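Local coordinates for CBS domain protein (Streptococcus pneumoniae serotype 4, PDB 7LZG) that is of unknown function but, as a protein with a pair of CBS domains, may bind an adenosine-type nucleotide as a regulatory ligand, at residues 27-32 / 50-55; 59-64 / 90-95. All blocks are in the same frame, centred on the assembly; numbering follows the deposited sequence.

Both contacts involve the small mixed sheet of the first CBS motif. Contact 1 (27-32 / 50-55) pairs its short strand 30-31 in parallel with strand 50-54. Contact 2 (59-64 / 90-95) adds a loop of the second CBS motif along strand 60-65. Their centres lie about 8 Å apart. Strands 50-54 and 60-65 are antiparallel neighbours, and a classic beta bulge at Val61 and Gly62 sets both opposite Val53. Thr55 CG2 also packs on Val61 CG2 at 3.6 Å. Strand 50-54 thus has strand 30-31 along one edge and strand 60-65 along the other. Along the chain, contact 1 is complete before contact 2 begins.

Contact 1 (27-32 / 50-55); sequences LAVLID and RVPVVT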
loop_
_atom_site.group_PDB
_atom_site.type_symbol
_atom_site.label_atom_id
_atom_site.label_comp_id
_atom_site.label_asym_id
_atom_site.label_seq_id
_atom_site.Cartn_x
_atom_site.Cartn_y
_atom_site.Cartn_z
ATOM N N LEU B 27 5.276 8.958 13.820
ATOM C CA LEU B 27 5.771 7.968 12.876
ATOM C C LEU B 27 7.002 7.276 13.439
ATOM O O LEU B 27 7.745 7.847 14.243
ATOM C CB LEU B 27 6.132 8.602 11.529
ATOM C CG LEU B 27 4.995 9.076 10.630
ATOM C CD1 LEU B 27 5.545 10.019 9.580
ATOM C CD2 LEU B 27 4.308 7.887 9.981
ATOM N N ALA B 28 7.213 6.040 13.000
ATOM C CA ALA B 28 8.455 5.328 13.264
ATOM C C ALA B 28 9.382 5.525 12.072
ATOM O O ALA B 28 9.042 5.143 10.947
ATOM C CB ALA B 28 8.193 3.843 13.513
ATOM N N VAL B 29 10.539 6.139 12.311
ATOM C CA VAL B 29 11.532 6.364 11.270
ATOM C C VAL B 29 12.786 5.568 11.617
ATOM O O VAL B 29 12.936 5.048 12.722
ATOM C CB VAL B 29 11.862 7.859 11.084
ATOM C CG1 VAL B 29 10.585 8.670 10.928
ATOM C CG2 VAL B 29 12.691 8.373 12.247
ATOM N N LEU B 30 13.692 5.477 10.647
ATOM C CA LEU B 30 14.937 4.739 10.798
ATOM C C LEU B 30 16.114 5.636 10.446
ATOM O O LEU B 30 16.062 6.384 9.466
ATOM C CB LEU B 30 14.955 3.486 9.908
ATOM C CG LEU B 30 13.997 2.347 10.263
ATOM C CD1 LEU B 30 14.054 1.243 9.216
ATOM C CD2 LEU B 30 14.319 1.793 11.641
ATOM N N ILE B 31 17.174 5.559 11.256
ATOM C CA ILE B 31 18.415 6.244 10.914
ATOM C C ILE B 31 19.093 5.513 9.763
ATOM O O ILE B 31 19.033 4.282 9.653
ATOM C CB ILE B 31 19.359 6.343 12.127
ATOM C CG1 ILE B 31 19.320 5.051 12.947
ATOM C CG2 ILE B 31 19.028 7.566 12.968
ATOM C CD1 ILE B 31 20.299 5.032 14.100
ATOM N N ASP B 32 19.758 6.282 8.899
ATOM C CA ASP B 32 20.415 5.694 7.738
ATOM C C ASP B 32 21.581 4.789 8.122
ATOM O O ASP B 32 22.034 3.999 7.286
ATOM C CB ASP B 32 20.892 6.797 6.790
ATOM C CG ASP B 32 21.739 7.846 7.486
ATOM O OD1 ASP B 32 21.869 7.786 8.727
ATOM O OD2 ASP B 32 22.275 8.733 6.786
ATOM N N ARG B 50 6.436 0.840 3.855
ATOM C CA ARG B 50 7.597 1.701 3.688
ATOM C C ARG B 50 7.704 2.645 4.874
ATOM O O ARG B 50 6.695 3.176 5.349
ATOM C CB ARG B 50 7.518 2.512 2.391
ATOM C CG ARG B 50 7.165 1.692 1.167
ATOM C CD ARG B 50 7.562 2.413 -0.105
ATOM N NE ARG B 50 9.006 2.595 -0.192
ATOM C CZ ARG B 50 9.845 1.691 -0.681
ATOM N NH1 ARG B 50 9.417 0.524 -1.133
ATOM N NH2 ARG B 50 11.146 1.966 -0.716
ATOM N N VAL B 51 8.928 2.848 5.351
ATOM C CA VAL B 51 9.184 3.806 6.422
ATOM C C VAL B 51 10.218 4.814 5.934
ATOM O O VAL B 51 11.110 4.458 5.149
ATOM C CB VAL B 51 9.645 3.106 7.711
ATOM C CG1 VAL B 51 8.569 2.156 8.210
ATOM C CG2 VAL B 51 10.954 2.370 7.486
ATOM N N PRO B 52 10.131 6.073 6.349
ATOM C CA PRO B 52 11.126 7.058 5.920
ATOM C C PRO B 52 12.458 6.835 6.619
ATOM O O PRO B 52 12.540 6.241 7.696
ATOM C CB PRO B 52 10.500 8.394 6.329
ATOM C CG PRO B 52 9.621 8.044 7.481
ATOM C CD PRO B 52 9.088 6.669 7.201
ATOM N N VAL B 53 13.517 7.320 5.975
ATOM C CA VAL B 53 14.876 7.216 6.491
ATOM C C VAL B 53 15.424 8.621 6.674
ATOM O O VAL B 53 15.379 9.438 5.747
ATOM C CB VAL B 53 15.783 6.393 5.557
ATOM C CG1 VAL B 53 17.220 6.435 6.045
ATOM C CG2 VAL B 53 15.290 4.959 5.472
ATOM N N VAL B 54 15.937 8.901 7.871
ATOM C CA VAL B 54 16.484 10.205 8.211
ATOM C C VAL B 54 17.878 10.017 8.796
ATOM O O VAL B 54 18.282 8.913 9.164
ATOM C CB VAL B 54 15.581 10.977 9.196
ATOM C CG1 VAL B 54 14.219 11.238 8.573
ATOM C CG2 VAL B 54 15.436 10.205 10.496
ATOM N N THR B 55 18.617 11.119 8.867
ATOM C CA THR B 55 19.941 11.122 9.475
ATOM C C THR B 55 19.799 11.305 10.985
ATOM O O THR B 55 18.695 11.289 11.537
ATOM C CB THR B 55 20.809 12.216 8.858
ATOM O OG1 THR B 55 20.326 13.499 9.274
ATOM C CG2 THR B 55 20.766 12.141 7.342
#
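Leu30 and Val53 form one parallel bridge, and Ile31 and Val54 form the next. Three backbone bonds hold the pair. Leu30 N gives its hydrogen to Pro52 O at 3.3 Å. Val54 N reaches Leu30 O at 3.0 Å. Asp32 N to Val54 O is weak.

On one face Leu30, Val51 and Val53 are all buried. There Leu30 CD1 meets Val51 CG2 at 3.7 Å. Val53 turns its CG1 to the turn after the short strand, 3.7 Å from Asp32 CA. Its chi1 of 174° sets this methyl anti to the backbone N.

On the other face Pro52 and Val54 are buried too, and Val29 packs closely on them with both branches. Its CG1 lies 3.6 Å from Pro52 CG, and its CG2 lies 3.7 Å from Val54 CG2. The side chains cross at about right angles in both cases. Val29 itself is partly exposed. The solvent side is at Ala28 and Ile31, which are exposed, and the end of the Ile31 side chain leads away from the partner strand.

At the end of the strands, Asp32 OD2 lies 3.8 Å from Thr55 CG2, an apolar neighbour. The Thr55 hydroxyl instead bonds to Gln59 N and Glu57 N, in the turn toward strand 60-65.

The pairing belongs to a beta-alpha-beta unit in which helix 36-45 links the two strands. Leu42 covers Leu30 and Leu43 covers Val51, both from that helix. Phe127 of strand 127-132 packs on Pro52 and Val54, while strand 60-65 lines strand 50-54 through Val61 and Ile64.

Contact 2 (59-64 / 90-95); sequences QFVGTI and HMTKTD
Met91, a selenomethionine, starts the contact. Its CG touches Ile64 CD1 at 3.8 Å, and the rest of its bent chain leads away. Thr92 follows. Its CG2, anti to the backbone N, sits over the strand backbone, 3.6 Å from Thr63 O and 3.7 Å from Gly62 C. Its hydroxyl turns elsewhere and hydrogen-bonds to Ile88 O.

Lys93 makes the one beta bridge, an antiparallel hydrogen-bonded pair with Thr63. Lys93 N donates to Thr63 O at 2.9 Å. The return bond, Thr63 N to Lys93 O, is weak at 3.3 Å. CG of Lys93 is anti to its N (chi1 -173°), and the chain runs on extended, away from the strand. Thr94 closes the contact with its methyl, since CG2 lies 3.5 Å from Val61 O and 4.2 Å from Val61 CG1.

No strand continues from this single bridge. The irregular loop, part of the second CBS motif, passes the edge strand of the first at 127°, next to the bulge at Val61 and Gly62. Ile69 and Tyr72 of helix 66-76 cover Met91. Val53 of strand 50-54 touches Thr92, and Phe117 and Pro119 of strand 117-121 pack on Thr63.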
loop_
_atom_site.group_PDB
_atom_site.type_symbol
_atom_site.label_atom_id
_atom_site.label_comp_id
_atom_site.label_asym_id
_atom_site.label_seq_id
_atom_site.Cartn_x
_atom_site.Cartn_y
_atom_site.Cartn_z
ATOM N N GLN B 59 17.556 14.801 8.801
ATOM C CA GLN B 59 17.584 15.091 7.372
ATOM C C GLN B 59 16.984 13.925 6.597
ATOM O O GLN B 59 17.468 12.793 6.694
ATOM C CB GLN B 59 19.014 15.362 6.913
ATOM C CG GLN B 59 19.521 16.757 7.241
ATOM C CD GLN B 59 19.029 17.802 6.258
ATOM O OE1 GLN B 59 18.689 17.487 5.117
ATOM N NE2 GLN B 59 18.990 19.054 6.697
ATOM N N PHE B 60 15.933 14.199 5.828
ATOM C CA PHE B 60 15.243 13.150 5.088
ATOM C C PHE B 60 16.162 12.556 4.030
ATOM O O PHE B 60 16.624 13.264 3.127
ATOM C CB PHE B 60 13.973 13.701 4.444
ATOM C CG PHE B 60 13.269 12.716 3.556
ATOM C CD1 PHE B 60 12.474 11.720 4.097
ATOM C CD2 PHE B 60 13.404 12.784 2.178
ATOM C CE1 PHE B 60 11.827 10.810 3.284
ATOM C CE2 PHE B 60 12.759 11.876 1.358
ATOM C CZ PHE B 60 11.968 10.890 1.911
ATOM N N VAL B 61 16.426 11.257 4.138
ATOM C CA VAL B 61 17.231 10.551 3.149
ATOM C C VAL B 61 16.354 9.901 2.090
ATOM O O VAL B 61 16.579 10.064 0.889
ATOM C CB VAL B 61 18.128 9.508 3.848
ATOM C CG1 VAL B 61 19.065 8.852 2.844
ATOM C CG2 VAL B 61 18.907 10.152 4.979
ATOM N N GLY B 62 15.341 9.162 2.525
ATOM C CA GLY B 62 14.453 8.486 1.603
ATOM C C GLY B 62 13.545 7.535 2.353
ATOM O O GLY B 62 13.435 7.586 3.580
ATOM N N THR B 63 12.892 6.667 1.589
ATOM C CA THR B 63 12.039 5.625 2.135
ATOM C C THR B 63 12.665 4.264 1.871
ATOM O O THR B 63 13.425 4.088 0.916
ATOM C CB THR B 63 10.635 5.675 1.526
ATOM O OG1 THR B 63 10.722 5.471 0.110
ATOM C CG2 THR B 63 9.985 7.021 1.801
ATOM N N ILE B 64 12.340 3.297 2.727
ATOM C CA ILE B 64 12.881 1.952 2.604
ATOM C C ILE B 64 11.789 0.941 2.924
ATOM O O ILE B 64 10.893 1.194 3.736
ATOM C CB ILE B 64 14.115 1.743 3.513
ATOM C CG1 ILE B 64 14.868 0.474 3.110
ATOM C CG2 ILE B 64 13.707 1.688 4.979
ATOM C CD1 ILE B 64 16.128 0.236 3.900
ATOM N N HIS B 90 22.610 2.502 1.971
ATOM C CA HIS B 90 23.082 1.937 0.714
ATOM C C HIS B 90 21.973 1.265 -0.082
ATOM O O HIS B 90 22.203 0.893 -1.238
ATOM C CB HIS B 90 24.212 0.940 0.980
ATOM C CG HIS B 90 25.458 1.570 1.517
ATOM N ND1 HIS B 90 25.981 2.739 1.005
ATOM C CD2 HIS B 90 26.280 1.201 2.526
ATOM C CE1 HIS B 90 27.074 3.059 1.673
ATOM N NE2 HIS B 90 27.278 2.142 2.602
HETATM N N MSE B 91 20.789 1.102 0.499
HETATM C CA MSE B 91 19.668 0.495 -0.205
HETATM C C MSE B 91 18.400 1.311 -0.008
HETATM O O MSE B 91 17.314 0.903 -0.419
HETATM C CB MSE B 91 19.450 -0.938 0.270
HETATM C CG MSE B 91 19.012 -1.048 1.717
HETATM SE SE MSE B 91 19.690 -2.675 2.538
HETATM C CE MSE B 91 21.589 -2.233 2.516
ATOM N N THR B 92 18.543 2.465 0.635
ATOM C CA THR B 92 17.416 3.369 0.798
ATOM C C THR B 92 17.061 3.994 -0.545
ATOM O O THR B 92 17.945 4.415 -1.297
ATOM C CB THR B 92 17.750 4.452 1.823
ATOM O OG1 THR B 92 18.085 3.835 3.072
ATOM C CG2 THR B 92 16.565 5.380 2.029
ATOM N N LYS B 93 15.769 4.033 -0.856
ATOM C CA LYS B 93 15.302 4.606 -2.115
ATOM C C LYS B 93 15.300 6.121 -1.980
ATOM O O LYS B 93 14.392 6.706 -1.384
ATOM C CB LYS B 93 13.919 4.075 -2.474
ATOM C CG LYS B 93 13.434 4.506 -3.851
ATOM C CD LYS B 93 12.037 3.979 -4.135
ATOM C CE LYS B 93 11.512 4.490 -5.469
ATOM N NZ LYS B 93 10.108 4.054 -5.715
ATOM N N THR B 94 16.329 6.761 -2.525
ATOM C CA THR B 94 16.415 8.213 -2.538
ATOM C C THR B 94 15.718 8.834 -3.740
ATOM O O THR B 94 15.525 10.055 -3.765
ATOM C CB THR B 94 17.883 8.654 -2.511
ATOM O OG1 THR B 94 18.566 8.116 -3.650
ATOM C CG2 THR B 94 18.560 8.154 -1.242
ATOM N N ASP B 95 15.330 8.027 -4.727
ATOM C CA ASP B 95 14.651 8.526 -5.923
ATOM C C ASP B 95 13.136 8.444 -5.719
ATOM O O ASP B 95 12.421 7.665 -6.353
ATOM C CB ASP B 95 15.100 7.746 -7.152
ATOM C CG ASP B 95 14.557 8.327 -8.444
ATOM O OD1 ASP B 95 15.015 9.418 -8.846
ATOM O OD2 ASP B 95 13.673 7.693 -9.057
#